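Local coordinates for bifunctional protein PutA (Bdellovibrio bacteriovorus, PDB 5UR2) that probably converts L-proline to L-glutamate as a bifunctional flavoenzyme, joining proline dehydrogenase to NAD-dependent oxidation of glutamate semialdehyde, at residues 54-57 against 58-62; 221-224 against 225-229; 665-668 against 669-672. All blocks are in the same frame, centred on the assembly; numbering follows the deposited sequence.

Contact 1: residues 54-57 against 58-62; sequences FRFV and DVLPS
D58 packs its CB against the carbonyls of F54 and R55 on helix 47-59, in the PutA N-terminal region, where the alpha helix passes into the 3-10 segment 60-62. Starting at the base of this side chain, D58 CB rests 3.3 Å from R55 O, and the backbone N of the same residue bonds to F54 O. With CG anti to the backbone N (chi1 177°), the carboxylate is carried clear of the preceding turn. At its tip OD2 accepts a bond from water 1 and forms a salt bridge with R910, while OD1 is paired with R977 of the second subunit. A short acid suits this place, because it serves an arginine of each chain while staying close to its own helix; the two partners would be expected to favour the charged form. Water 1 also donates to R55 O, 2.9 Å away, although V59 N already bonds to that oxygen at 3.0 Å.

F56 CZ meets L60 CD1 at 4.2 Å, and both side chains pack on helices 66-76 and 103-115, where a large ring and a branched aliphatic chain fill the interface. V59, beside R910, places CG1 between its backbone N and carbonyl carbon (chi1 66°), bringing that methyl to 3.3 Å from F56 O. Two weak bonds, V59 N to F56 O and L60 N to V57 O, mark the passage towards 3-10 geometry, although L60 N still reaches F56 O at 3.0 Å. One residue further on, V57 O meets P61 CD at 3.6 Å, where proline has no N-H to offer.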
loop_
_atom_site.group_PDB
_atom_site.type_symbol
_atom_site.label_atom_id
_atom_site.label_comp_id
_atom_site.label_asym_id
_atom_site.label_seq_id
_atom_site.Cartn_x
_atom_site.Cartn_y
_atom_site.Cartn_z
ATOM N N PHE B 54 -18.221 -33.232 -1.704
ATOM C CA PHE B 54 -19.336 -32.930 -0.805
ATOM C C PHE B 54 -20.244 -31.840 -1.376
ATOM O O PHE B 54 -21.466 -31.890 -1.191
ATOM C CB PHE B 54 -18.824 -32.502 0.575
ATOM C CG PHE B 54 -18.165 -33.605 1.372
ATOM C CD1 PHE B 54 -17.910 -34.851 0.817
ATOM C CD2 PHE B 54 -17.831 -33.395 2.704
ATOM C CE1 PHE B 54 -17.303 -35.855 1.564
ATOM C CE2 PHE B 54 -17.230 -34.401 3.461
ATOM C CZ PHE B 54 -16.966 -35.624 2.894
ATOM N N ARG B 55 -19.671 -30.844 -2.061
ATOM C CA ARG B 55 -20.484 -29.818 -2.705
ATOM C C ARG B 55 -21.283 -30.397 -3.860
ATOM O O ARG B 55 -22.460 -30.058 -4.047
ATOM C CB ARG B 55 -19.594 -28.683 -3.210
ATOM C CG ARG B 55 -19.032 -27.814 -2.101
ATOM C CD ARG B 55 -18.187 -26.681 -2.650
ATOM N NE ARG B 55 -17.874 -25.714 -1.601
ATOM C CZ ARG B 55 -17.067 -24.677 -1.770
ATOM N NH1 ARG B 55 -16.495 -24.484 -2.950
ATOM N NH2 ARG B 55 -16.826 -23.845 -0.763
ATOM N N PHE B 56 -20.660 -31.272 -4.645
ATOM C CA PHE B 56 -21.385 -31.912 -5.734
ATOM C C PHE B 56 -22.565 -32.702 -5.191
ATOM O O PHE B 56 -23.694 -32.569 -5.677
ATOM C CB PHE B 56 -20.466 -32.842 -6.518
ATOM C CG PHE B 56 -21.156 -33.521 -7.655
ATOM C CD1 PHE B 56 -21.302 -32.868 -8.865
ATOM C CD2 PHE B 56 -21.718 -34.778 -7.502
ATOM C CE1 PHE B 56 -21.953 -33.473 -9.920
ATOM C CE2 PHE B 56 -22.380 -35.384 -8.550
ATOM C CZ PHE B 56 -22.500 -34.733 -9.761
ATOM N N VAL B 57 -22.328 -33.503 -4.153
ATOM C CA VAL B 57 -23.417 -34.267 -3.553
ATOM C C VAL B 57 -24.509 -33.326 -3.076
ATOM O O VAL B 57 -25.703 -33.606 -3.240
ATOM C CB VAL B 57 -22.877 -35.158 -2.418
ATOM C CG1 VAL B 57 -24.014 -35.794 -1.628
ATOM C CG2 VAL B 57 -21.987 -36.230 -2.999
ATOM N N ASP B 58 -24.113 -32.187 -2.498
ATOM C CA ASP B 58 -25.071 -31.210 -1.980
ATOM C C ASP B 58 -26.016 -30.709 -3.069
ATOM O O ASP B 58 -27.236 -30.641 -2.868
ATOM C CB ASP B 58 -24.316 -30.029 -1.364
ATOM C CG ASP B 58 -25.244 -28.927 -0.859
ATOM O OD1 ASP B 58 -26.188 -29.264 -0.120
ATOM O OD2 ASP B 58 -25.021 -27.734 -1.187
ATOM N N VAL B 59 -25.471 -30.354 -4.233
ATOM C CA VAL B 59 -26.287 -29.698 -5.257
ATOM C C VAL B 59 -27.072 -30.694 -6.109
ATOM O O VAL B 59 -28.103 -30.321 -6.685
ATOM C CB VAL B 59 -25.410 -28.796 -6.150
ATOM C CG1 VAL B 59 -24.436 -29.624 -6.964
ATOM C CG2 VAL B 59 -26.268 -27.894 -7.048
ATOM N N LEU B 60 -26.639 -31.958 -6.164
ATOM C CA LEU B 60 -27.207 -32.929 -7.103
ATOM C C LEU B 60 -28.733 -32.993 -7.122
ATOM O O LEU B 60 -29.311 -32.955 -8.222
ATOM C CB LEU B 60 -26.618 -34.320 -6.831
ATOM C CG LEU B 60 -27.078 -35.376 -7.835
ATOM C CD1 LEU B 60 -26.663 -35.014 -9.271
ATOM C CD2 LEU B 60 -26.560 -36.747 -7.448
ATOM N N PRO B 61 -29.448 -33.084 -5.994
ATOM C CA PRO B 61 -30.913 -33.230 -6.085
ATOM C C PRO B 61 -31.630 -31.983 -6.592
ATOM O O PRO B 61 -32.827 -32.063 -6.886
ATOM C CB PRO B 61 -31.326 -33.560 -4.644
ATOM C CG PRO B 61 -30.279 -32.937 -3.808
ATOM C CD PRO B 61 -28.991 -33.050 -4.589
ATOM N N SER B 62 -30.948 -30.849 -6.719
ATOM C CA SER B 62 -31.554 -29.642 -7.271
ATOM C C SER B 62 -31.403 -29.532 -8.786
ATOM O O SER B 62 -31.918 -28.578 -9.377
ATOM C CB SER B 62 -30.968 -28.395 -6.593
ATOM O OG SER B 62 -31.361 -28.334 -5.220
HETATM O O HOH W 1 -22.856 -27.349 -2.959
#

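Contact 2: residues 221-224 against 225-229; sequences RLRP and VFRLG
The ring of F226 receives L222 at a slant, with CD2 of the leucine 3.5 Å from CE1 and its other methyl, CD1, 3.8 Å from the same ring atom. F226 is also stacked with the ring of F268, so the flat ring packs against L222 as well as F268. The second flat group, the R227 guanidinium, has R223 CD and P224 CA near it, again at oblique angles; R227 NH2 lies 3.7 Å from R223 CD. A bend at chi3 turns each guanidinium aside from its own chain, and the two planes stand 32° apart. Acids probably offset the like charges: D220 and E259 pair with R223, E261 with R227. Long arginines suit this partly exposed side, since the methylenes of R223 pack against R227 NH2 while both guanidinium groups reach acids. P224 has no N-H to give the turn before it, which kinks the helix, yet its carbonyl still accepts L228 N at 2.9 Å. The whole stretch belongs to helix 211-232, the crossover of a beta-alpha-beta unit in the TIM barrel of proline dehydrogenase: L222 and F226 face strand 235-238 and helix 246-257, while L228 packs on helix 152-173.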
loop_
_atom_site.group_PDB
_atom_site.type_symbol
_atom_site.label_atom_id
_atom_site.label_comp_id
_atom_site.label_asym_id
_atom_site.label_seq_id
_atom_site.Cartn_x
_atom_site.Cartn_y
_atom_site.Cartn_z
ATOM N N ARG B 221 -46.902 -23.644 19.283
ATOM C CA ARG B 221 -46.822 -24.539 18.137
ATOM C C ARG B 221 -46.478 -25.958 18.561
ATOM O O ARG B 221 -46.955 -26.915 17.939
ATOM C CB ARG B 221 -45.795 -24.020 17.132
ATOM C CG ARG B 221 -46.011 -22.573 16.696
ATOM C CD ARG B 221 -47.132 -22.436 15.695
ATOM N NE ARG B 221 -47.435 -21.037 15.369
ATOM C CZ ARG B 221 -46.883 -20.334 14.383
ATOM N NH1 ARG B 221 -45.960 -20.872 13.603
ATOM N NH2 ARG B 221 -47.259 -19.077 14.177
ATOM N N LEU B 222 -45.675 -26.105 19.625
ATOM C CA LEU B 222 -45.305 -27.423 20.142
ATOM C C LEU B 222 -46.446 -28.073 20.905
ATOM O O LEU B 222 -46.600 -29.302 20.871
ATOM C CB LEU B 222 -44.091 -27.324 21.064
ATOM C CG LEU B 222 -42.772 -27.901 20.568
ATOM C CD1 LEU B 222 -41.775 -27.977 21.724
ATOM C CD2 LEU B 222 -43.005 -29.262 19.959
ATOM N N ARG B 223 -47.238 -27.271 21.610
ATOM C CA ARG B 223 -48.248 -27.815 22.515
ATOM C C ARG B 223 -49.163 -28.848 21.867
ATOM O O ARG B 223 -49.334 -29.924 22.456
ATOM C CB ARG B 223 -49.056 -26.658 23.127
ATOM C CG ARG B 223 -50.038 -27.090 24.228
ATOM C CD ARG B 223 -50.679 -25.886 24.929
ATOM N NE ARG B 223 -49.717 -25.083 25.689
ATOM C CZ ARG B 223 -49.246 -23.894 25.315
ATOM N NH1 ARG B 223 -49.625 -23.326 24.170
ATOM N NH2 ARG B 223 -48.391 -23.270 26.106
ATOM N N PRO B 224 -49.752 -28.628 20.685
ATOM C CA PRO B 224 -50.624 -29.680 20.116
ATOM C C PRO B 224 -49.880 -30.964 19.781
ATOM O O PRO B 224 -50.479 -32.045 19.850
ATOM C CB PRO B 224 -51.191 -29.031 18.846
ATOM C CG PRO B 224 -50.867 -27.572 18.954
ATOM C CD PRO B 224 -49.655 -27.459 19.793
ATOM N N VAL B 225 -48.594 -30.873 19.403
ATOM C CA VAL B 225 -47.813 -32.078 19.121
ATOM C C VAL B 225 -47.563 -32.849 20.409
ATOM O O VAL B 225 -47.730 -34.076 20.464
ATOM C CB VAL B 225 -46.480 -31.735 18.426
ATOM C CG1 VAL B 225 -45.719 -33.019 18.104
ATOM C CG2 VAL B 225 -46.701 -30.910 17.191
ATOM N N PHE B 226 -47.120 -32.149 21.456
ATOM C CA PHE B 226 -46.949 -32.803 22.748
ATOM C C PHE B 226 -48.269 -33.369 23.250
ATOM O O PHE B 226 -48.305 -34.467 23.814
ATOM C CB PHE B 226 -46.369 -31.836 23.773
ATOM C CG PHE B 226 -44.873 -31.747 23.746
ATOM C CD1 PHE B 226 -44.188 -31.675 22.545
ATOM C CD2 PHE B 226 -44.148 -31.752 24.928
ATOM C CE1 PHE B 226 -42.800 -31.599 22.519
ATOM C CE2 PHE B 226 -42.757 -31.678 24.912
ATOM C CZ PHE B 226 -42.087 -31.597 23.705
ATOM N N ARG B 227 -49.372 -32.649 23.032
ATOM C CA ARG B 227 -50.660 -33.127 23.525
ATOM C C ARG B 227 -51.093 -34.392 22.794
ATOM O O ARG B 227 -51.475 -35.388 23.424
ATOM C CB ARG B 227 -51.726 -32.037 23.386
ATOM C CG ARG B 227 -53.127 -32.538 23.769
ATOM C CD ARG B 227 -54.217 -31.486 23.595
ATOM N NE ARG B 227 -53.977 -30.301 24.412
ATOM C CZ ARG B 227 -53.849 -29.069 23.928
ATOM N NH1 ARG B 227 -53.943 -28.858 22.617
ATOM N NH2 ARG B 227 -53.640 -28.050 24.753
ATOM N N LEU B 228 -51.042 -34.372 21.459
ATOM C CA LEU B 228 -51.432 -35.550 20.694
ATOM C C LEU B 228 -50.569 -36.752 21.058
ATOM O O LEU B 228 -51.080 -37.870 21.201
ATOM C CB LEU B 228 -51.349 -35.255 19.195
ATOM C CG LEU B 228 -51.715 -36.431 18.291
ATOM C CD1 LEU B 228 -53.172 -36.801 18.528
ATOM C CD2 LEU B 228 -51.500 -36.067 16.827
ATOM N N GLY B 229 -49.254 -36.552 21.192
ATOM C CA GLY B 229 -48.397 -37.655 21.602
ATOM C C GLY B 229 -48.809 -38.235 22.942
ATOM O O GLY B 229 -48.925 -39.457 23.102
#

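Contact 3: residues 665-668 against 669-672; sequences KPAE and QSTV
A667 O is gripped by two donors, T671 OG1 at 2.8 Å and S670 N at 3.0 Å, which approach from opposite faces of its carbonyl plane. The S670 bond closes a type I beta turn from A667 to S670, leading from strand 661-665 into helix 671-684. Threonine suits the helix start because OG1, anti to the carbonyl carbon (chi1 -62°), swings back over the turn. Two waters extend the network: water 2 donates to T671 OG1 and to P666 O, and water 3 joins T671 N to E668 O, 2.6 Å from the water. K665 NZ also bonds to P666 O, at 2.9 Å, and to G696 O. Beyond these bonds, the compact ring of P666 packs with CG 3.7 Å from T671 OG1, and both residues touch F693. The small CB of A667 lets Q669 OE1 come to 3.6 Å. Q669 bends at chi2 (90°), laying its amide beside E668 CG, and its NE2 bonds to D824. In aldehyde dehydrogenases this strand-to-helix connection belongs to the Rossmann-type NAD-binding domain. T671 OG1 donates its hydrogen to A667 O and accepts one from water 2, so both roles of the hydroxyl are used, which would hold its rotation.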
loop_
_atom_site.group_PDB
_atom_site.type_symbol
_atom_site.label_atom_id
_atom_site.label_comp_id
_atom_site.label_asym_id
_atom_site.label_seq_id
_atom_site.Cartn_x
_atom_site.Cartn_y
_atom_site.Cartn_z
ATOM N N LYS B 665 -21.887 18.641 8.491
ATOM C CA LYS B 665 -23.255 19.072 8.235
ATOM C C LYS B 665 -24.122 17.821 8.200
ATOM O O LYS B 665 -24.260 17.181 7.149
ATOM C CB LYS B 665 -23.334 19.827 6.905
ATOM C CG LYS B 665 -24.362 20.943 6.867
ATOM C CD LYS B 665 -25.772 20.446 7.095
ATOM C CE LYS B 665 -26.269 19.637 5.910
ATOM N NZ LYS B 665 -27.670 19.149 6.095
ATOM N N PRO B 666 -24.716 17.423 9.314
ATOM C CA PRO B 666 -25.498 16.180 9.333
ATOM C C PRO B 666 -26.833 16.346 8.621
ATOM O O PRO B 666 -27.328 17.455 8.405
ATOM C CB PRO B 666 -25.708 15.926 10.831
ATOM C CG PRO B 666 -25.773 17.348 11.410
ATOM C CD PRO B 666 -24.762 18.145 10.599
ATOM N N ALA B 667 -27.418 15.208 8.261
ATOM C CA ALA B 667 -28.749 15.185 7.659
ATOM C C ALA B 667 -29.818 15.643 8.655
ATOM O O ALA B 667 -29.779 15.284 9.833
ATOM C CB ALA B 667 -29.064 13.771 7.163
ATOM N N GLU B 668 -30.797 16.424 8.172
ATOM C CA GLU B 668 -31.832 16.945 9.066
ATOM C C GLU B 668 -32.641 15.825 9.711
ATOM O O GLU B 668 -33.251 16.034 10.769
ATOM C CB GLU B 668 -32.794 17.884 8.310
ATOM C CG GLU B 668 -33.212 17.360 6.940
ATOM C CD GLU B 668 -34.140 18.301 6.184
ATOM O OE1 GLU B 668 -33.691 19.425 5.877
ATOM O OE2 GLU B 668 -35.309 17.918 5.892
ATOM N N GLN B 669 -32.669 14.645 9.093
ATOM C CA GLN B 669 -33.430 13.538 9.648
ATOM C C GLN B 669 -32.729 12.872 10.821
ATOM O O GLN B 669 -33.397 12.229 11.639
ATOM C CB GLN B 669 -33.700 12.502 8.556
ATOM C CG GLN B 669 -34.543 13.020 7.408
ATOM C CD GLN B 669 -33.720 13.627 6.266
ATOM O OE1 GLN B 669 -32.533 13.952 6.423
ATOM N NE2 GLN B 669 -34.366 13.793 5.104
ATOM N N SER B 670 -31.417 13.066 10.961
ATOM C CA SER B 670 -30.640 12.312 11.928
ATOM C C SER B 670 -29.663 13.204 12.703
ATOM O O SER B 670 -28.593 12.748 13.125
ATOM C CB SER B 670 -29.915 11.155 11.229
ATOM O OG SER B 670 -29.078 11.611 10.181
ATOM N N THR B 671 -30.048 14.454 12.972
ATOM C CA THR B 671 -29.144 15.360 13.676
ATOM C C THR B 671 -29.088 15.089 15.179
ATOM O O THR B 671 -28.056 15.346 15.807
ATOM C CB THR B 671 -29.530 16.804 13.371
ATOM O OG1 THR B 671 -29.374 17.033 11.963
ATOM C CG2 THR B 671 -28.654 17.787 14.149
ATOM N N VAL B 672 -30.146 14.546 15.780
ATOM C CA VAL B 672 -30.022 14.110 17.175
ATOM C C VAL B 672 -28.940 13.041 17.310
ATOM O O VAL B 672 -28.141 13.061 18.257
ATOM C CB VAL B 672 -31.376 13.620 17.725
ATOM C CG1 VAL B 672 -31.225 13.153 19.151
ATOM C CG2 VAL B 672 -32.397 14.725 17.658
HETATM O O HOH W 2 -28.890 18.948 10.080
HETATM O O HOH W 3 -32.639 15.692 13.319
#

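Along the chain the three contacts come in series, each in a different part of this multidomain enzyme. Contact 1 lies on helix 47-59 in the N-terminal region, contact 2 on helix 211-232 of the proline dehydrogenase barrel, and contact 3 between strand 661-665 and helix 671-684 of the aldehyde dehydrogenase module. The centres of contacts 1 and 2 lie about 35 Å apart, and that of contact 3 about 50 Å and 51 Å from theirs. No two touch. The side chains of F54 and F226 each lie about 13 Å from the modified flavin, while contact 1 alone reaches the second subunit. Contacts 2 and 3 each lie in strand-helix connections of a catalytic module, while helix 47-59 touches residues of both modules.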